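Local coordinates for protein phospholipase A1 (Streptomyces albidoflavus, PDB 4HYQ) that probably hydrolyses the sn-1 acyl ester of glycerophospholipids as a GDSL-type (SGNH-clan) lipase, at residues A1-S14 / W39-C53. Residues are numbered along the deposited sequence; the frame is centred on the assembly and turned at random.
Sequences AAGGYVALGDSYSS and WAAANSPASFDFVAC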
loop_
_atom_site.group_PDB
_atom_site.type_symbol
_atom_site.label_atom_id
_atom_site.label_comp_id
_atom_site.label_asym_id
_atom_site.label_seq_id
_atom_site.Cartn_x
_atom_site.Cartn_y
_atom_site.Cartn_z
ATOM N N ALA A 1 7.742 -22.994 4.690
ATOM C CA ALA A 1 7.251 -22.071 5.756
ATOM C C ALA A 1 6.078 -22.701 6.502
ATOM O O ALA A 1 5.026 -22.982 5.915
ATOM C CB ALA A 1 6.830 -20.736 5.139
ATOM N N ALA A 2 6.271 -22.927 7.797
ATOM C CA ALA A 2 5.243 -23.527 8.635
ATOM C C ALA A 2 4.101 -22.550 8.814
ATOM O O ALA A 2 4.325 -21.354 8.976
ATOM C CB ALA A 2 5.820 -23.887 9.990
ATOM N N GLY A 3 2.878 -23.056 8.782
ATOM C CA GLY A 3 1.739 -22.185 8.972
ATOM C C GLY A 3 1.262 -21.483 7.719
ATOM O O GLY A 3 1.971 -21.380 6.721
ATOM N N GLY A 4 0.045 -20.976 7.795
ATOM C CA GLY A 4 -0.536 -20.319 6.650
ATOM C C GLY A 4 -0.124 -18.879 6.515
ATOM O O GLY A 4 0.221 -18.207 7.493
ATOM N N TYR A 5 -0.151 -18.408 5.277
ATOM C CA TYR A 5 0.174 -17.017 4.981
ATOM C C TYR A 5 -1.115 -16.371 4.486
ATOM O O TYR A 5 -1.771 -16.908 3.584
ATOM C CB TYR A 5 1.254 -16.949 3.897
ATOM C CG TYR A 5 1.476 -15.565 3.299
ATOM C CD1 TYR A 5 1.378 -14.415 4.086
ATOM C CD2 TYR A 5 1.818 -15.419 1.959
ATOM C CE1 TYR A 5 1.616 -13.138 3.545
ATOM C CE2 TYR A 5 2.071 -14.153 1.408
ATOM C CZ TYR A 5 1.969 -13.032 2.200
ATOM O OH TYR A 5 2.248 -11.813 1.637
ATOM N N VAL A 6 -1.503 -15.260 5.104
ATOM C CA VAL A 6 -2.699 -14.536 4.676
ATOM C C VAL A 6 -2.234 -13.139 4.264
ATOM O O VAL A 6 -1.581 -12.442 5.036
ATOM C CB VAL A 6 -3.756 -14.436 5.810
ATOM C CG1 VAL A 6 -4.960 -13.618 5.350
ATOM C CG2 VAL A 6 -4.235 -15.848 6.200
ATOM N N ALA A 7 -2.551 -12.751 3.029
ATOM C CA ALA A 7 -2.168 -11.438 2.501
ATOM C C ALA A 7 -3.395 -10.532 2.407
ATOM O O ALA A 7 -4.298 -10.743 1.590
ATOM C CB ALA A 7 -1.509 -11.600 1.119
ATOM N N LEU A 8 -3.400 -9.511 3.253
ATOM C CA LEU A 8 -4.501 -8.553 3.363
ATOM C C LEU A 8 -4.167 -7.206 2.761
ATOM O O LEU A 8 -3.005 -6.875 2.534
ATOM C CB LEU A 8 -4.794 -8.276 4.841
ATOM C CG LEU A 8 -4.972 -9.451 5.801
ATOM C CD1 LEU A 8 -4.969 -8.942 7.258
ATOM C CD2 LEU A 8 -6.294 -10.151 5.477
ATOM N N GLY A 9 -5.198 -6.405 2.537
ATOM C CA GLY A 9 -4.918 -5.060 2.091
ATOM C C GLY A 9 -5.620 -4.486 0.893
ATOM O O GLY A 9 -6.665 -4.973 0.446
ATOM N N ASP A 10 -5.019 -3.414 0.398
ATOM C CA ASP A 10 -5.546 -2.695 -0.750
ATOM C C ASP A 10 -4.789 -2.979 -2.047
ATOM O O ASP A 10 -4.123 -4.006 -2.186
ATOM C CB ASP A 10 -5.589 -1.177 -0.471
ATOM C CG ASP A 10 -4.232 -0.606 -0.051
ATOM O OD1 ASP A 10 -3.180 -1.190 -0.414
ATOM O OD2 ASP A 10 -4.228 0.448 0.629
ATOM N N SER A 11 -4.920 -2.060 -2.995
ATOM C CA SER A 11 -4.308 -2.187 -4.317
ATOM C C SER A 11 -2.794 -2.348 -4.327
ATOM O O SER A 11 -2.250 -2.930 -5.261
ATOM C CB SER A 11 -4.685 -0.967 -5.155
ATOM O OG SER A 11 -4.291 0.226 -4.486
ATOM N N TYR A 12 -2.105 -1.819 -3.313
ATOM C CA TYR A 12 -0.648 -1.947 -3.283
ATOM C C TYR A 12 -0.235 -3.370 -2.923
ATOM O O TYR A 12 0.899 -3.777 -3.173
ATOM C CB TYR A 12 -0.026 -0.918 -2.324
ATOM C CG TYR A 12 -0.086 0.483 -2.906
ATOM C CD1 TYR A 12 -1.293 1.176 -2.973
ATOM C CD2 TYR A 12 1.046 1.076 -3.473
ATOM C CE1 TYR A 12 -1.379 2.434 -3.601
ATOM C CE2 TYR A 12 0.970 2.331 -4.101
ATOM C CZ TYR A 12 -0.242 2.998 -4.160
ATOM O OH TYR A 12 -0.317 4.235 -4.769
ATOM N N SER A 13 -1.157 -4.124 -2.329
ATOM C CA SER A 13 -0.897 -5.520 -2.007
ATOM C C SER A 13 -1.539 -6.434 -3.054
ATOM O O SER A 13 -1.026 -7.521 -3.323
ATOM C CB SER A 13 -1.439 -5.876 -0.611
ATOM O OG SER A 13 -0.665 -5.231 0.414
ATOM N N SER A 14 -2.661 -6.011 -3.654
ATOM C CA SER A 14 -3.283 -6.871 -4.666
ATOM C C SER A 14 -2.398 -6.884 -5.897
ATOM O O SER A 14 -2.352 -7.881 -6.622
ATOM C CB SER A 14 -4.707 -6.396 -5.047
ATOM O OG SER A 14 -4.690 -5.231 -5.868
ATOM N N TRP A 39 6.084 -14.032 -2.957
ATOM C CA TRP A 39 6.636 -14.608 -1.732
ATOM C C TRP A 39 6.136 -16.035 -1.502
ATOM O O TRP A 39 6.918 -16.922 -1.149
ATOM C CB TRP A 39 6.285 -13.743 -0.517
ATOM C CG TRP A 39 6.997 -14.185 0.745
ATOM C CD1 TRP A 39 8.216 -13.752 1.203
ATOM C CD2 TRP A 39 6.550 -15.174 1.674
ATOM N NE1 TRP A 39 8.550 -14.415 2.362
ATOM C CE2 TRP A 39 7.545 -15.295 2.676
ATOM C CE3 TRP A 39 5.405 -15.977 1.759
ATOM C CZ2 TRP A 39 7.428 -16.187 3.745
ATOM C CZ3 TRP A 39 5.287 -16.865 2.824
ATOM C CH2 TRP A 39 6.298 -16.961 3.804
ATOM N N ALA A 40 4.844 -16.263 -1.701
ATOM C CA ALA A 40 4.270 -17.593 -1.492
ATOM C C ALA A 40 4.871 -18.628 -2.446
ATOM O O ALA A 40 5.112 -19.775 -2.056
ATOM C CB ALA A 40 2.750 -17.544 -1.652
ATOM N N ALA A 41 5.112 -18.229 -3.693
ATOM C CA ALA A 41 5.689 -19.142 -4.676
ATOM C C ALA A 41 7.101 -19.554 -4.283
ATOM O O ALA A 41 7.503 -20.701 -4.475
ATOM C CB ALA A 41 5.708 -18.483 -6.059
ATOM N N ALA A 42 7.853 -18.619 -3.723
ATOM C CA ALA A 42 9.230 -18.892 -3.335
ATOM C C ALA A 42 9.387 -19.560 -1.971
ATOM O O ALA A 42 10.368 -20.279 -1.734
ATOM C CB ALA A 42 10.031 -17.602 -3.364
ATOM N N ASN A 43 8.420 -19.354 -1.084
ATOM C CA ASN A 43 8.534 -19.896 0.266
ATOM C C ASN A 43 7.626 -21.056 0.684
ATOM O O ASN A 43 7.751 -21.575 1.795
ATOM C CB ASN A 43 8.426 -18.735 1.250
ATOM C CG ASN A 43 9.580 -17.762 1.107
ATOM O OD1 ASN A 43 10.648 -17.962 1.686
ATOM N ND2 ASN A 43 9.383 -16.711 0.312
ATOM N N SER A 44 6.715 -21.460 -0.192
ATOM C CA SER A 44 5.829 -22.592 0.079
ATOM C C SER A 44 5.172 -22.680 1.457
ATOM O O SER A 44 5.413 -23.637 2.202
ATOM C CB SER A 44 6.586 -23.905 -0.164
ATOM O OG SER A 44 7.222 -23.906 -1.427
ATOM N N PRO A 45 4.339 -21.690 1.822
ATOM C CA PRO A 45 3.667 -21.726 3.125
ATOM C C PRO A 45 2.661 -22.879 3.134
ATOM O O PRO A 45 2.249 -23.344 2.076
ATOM C CB PRO A 45 2.979 -20.363 3.197
ATOM C CG PRO A 45 2.707 -20.056 1.745
ATOM C CD PRO A 45 3.992 -20.461 1.087
ATOM N N ALA A 46 2.274 -23.333 4.323
ATOM C CA ALA A 46 1.314 -24.428 4.451
ATOM C C ALA A 46 0.046 -24.131 3.660
ATOM O O ALA A 46 -0.587 -25.033 3.123
ATOM C CB ALA A 46 0.974 -24.656 5.921
ATOM N N SER A 47 -0.337 -22.859 3.625
ATOM C CA SER A 47 -1.510 -22.416 2.874
ATOM C C SER A 47 -1.280 -20.961 2.495
ATOM O O SER A 47 -0.457 -20.273 3.105
ATOM C CB SER A 47 -2.787 -22.536 3.707
ATOM O OG SER A 47 -2.724 -21.751 4.883
ATOM N N PHE A 48 -1.992 -20.500 1.478
ATOM C CA PHE A 48 -1.841 -19.122 1.030
ATOM C C PHE A 48 -3.209 -18.580 0.643
ATOM O O PHE A 48 -3.863 -19.113 -0.265
ATOM C CB PHE A 48 -0.882 -19.079 -0.167
ATOM C CG PHE A 48 -0.779 -17.728 -0.817
ATOM C CD1 PHE A 48 -0.643 -16.581 -0.039
ATOM C CD2 PHE A 48 -0.809 -17.601 -2.201
ATOM C CE1 PHE A 48 -0.543 -15.316 -0.629
ATOM C CE2 PHE A 48 -0.710 -16.342 -2.804
ATOM C CZ PHE A 48 -0.574 -15.198 -2.010
ATOM N N ASP A 49 -3.663 -17.561 1.366
ATOM C CA ASP A 49 -4.941 -16.928 1.069
ATOM C C ASP A 49 -4.658 -15.469 0.758
ATOM O O ASP A 49 -4.236 -14.703 1.618
ATOM C CB ASP A 49 -5.898 -17.059 2.237
ATOM C CG ASP A 49 -6.304 -18.497 2.482
ATOM O OD1 ASP A 49 -6.945 -19.091 1.591
ATOM O OD2 ASP A 49 -5.967 -19.037 3.551
ATOM N N PHE A 50 -4.894 -15.107 -0.499
ATOM C CA PHE A 50 -4.632 -13.764 -1.019
ATOM C C PHE A 50 -5.984 -13.068 -1.111
ATOM O O PHE A 50 -6.764 -13.349 -2.031
ATOM C CB PHE A 50 -3.992 -13.935 -2.406
ATOM C CG PHE A 50 -3.342 -12.703 -2.971
ATOM C CD1 PHE A 50 -3.319 -11.494 -2.280
ATOM C CD2 PHE A 50 -2.743 -12.769 -4.219
ATOM C CE1 PHE A 50 -2.704 -10.362 -2.848
ATOM C CE2 PHE A 50 -2.128 -11.650 -4.792
ATOM C CZ PHE A 50 -2.109 -10.452 -4.106
ATOM N N VAL A 51 -6.275 -12.177 -0.163
ATOM C CA VAL A 51 -7.562 -11.501 -0.159
ATOM C C VAL A 51 -7.532 -9.978 -0.293
ATOM O O VAL A 51 -8.573 -9.314 -0.143
ATOM C CB VAL A 51 -8.394 -11.900 1.087
ATOM C CG1 VAL A 51 -8.770 -13.372 0.987
ATOM C CG2 VAL A 51 -7.590 -11.646 2.378
ATOM N N ALA A 52 -6.352 -9.434 -0.590
ATOM C CA ALA A 52 -6.205 -7.995 -0.803
ATOM C C ALA A 52 -7.125 -7.567 -1.956
ATOM O O ALA A 52 -7.370 -8.339 -2.887
ATOM C CB ALA A 52 -4.738 -7.662 -1.130
ATOM N N CYS A 53 -7.599 -6.329 -1.909
ATOM C CA CYS A 53 -8.527 -5.855 -2.926
ATOM C C CYS A 53 -8.321 -4.386 -3.268
ATOM O O CYS A 53 -8.267 -3.542 -2.383
ATOM C CB CYS A 53 -9.962 -6.099 -2.430
ATOM S SG CYS A 53 -11.259 -5.822 -3.690
HETATM O O HOH W 1 -3.505 -19.160 4.748
#
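The Tyr5 ring packs against two aromatic neighbours, receiving the edge of the Trp39 six-membered ring on its face (planes at 68°, Trp39 CE3 3.6 Å from Tyr5 CD2) and lying alongside Phe48, near parallel but well displaced. With CG anti to the backbone N in both Tyr5 (chi1 168°) and Phe48 (chi1 173°), both rings leave the sheet on the same side; the Tyr5 hydroxyl hydrogen-bonds with Ser77 OG. A parallel ladder joins the strands: Tyr5 N to Ser47 O (2.9 Å), Asp49 N to Tyr5 O, Ala7 N to Asp49 O and Val51 N to Ala7 O. Strand 47-50 forms the outer edge of the five-stranded parallel sheet of the SGNH-hydrolase fold, beside strand 4-9, which leads into the family's GDSL motif, here Gly9-Asp10-Ser11-Tyr12; there Ser11 OG hydrogen-bonds with His218 NE2. On the opposite face, one water links Tyr5 O, Ser47 OG and Asp49 OD2. Phe50, on the same face as Phe48, reaches toward helix 11-14, CD1 3.9 Å from Ala7 CB and its edge, at CZ, 3.2 Å from Ser13 O. With an alanine in place of Phe50, the ring edge facing Ser13 O would be lost, which would probably open a gap between Ala7 and helix 11-14. Farther along, Cys53 N hydrogen-bonds to Gly9 O, and Cys53 is disulfide-linked to Cys28.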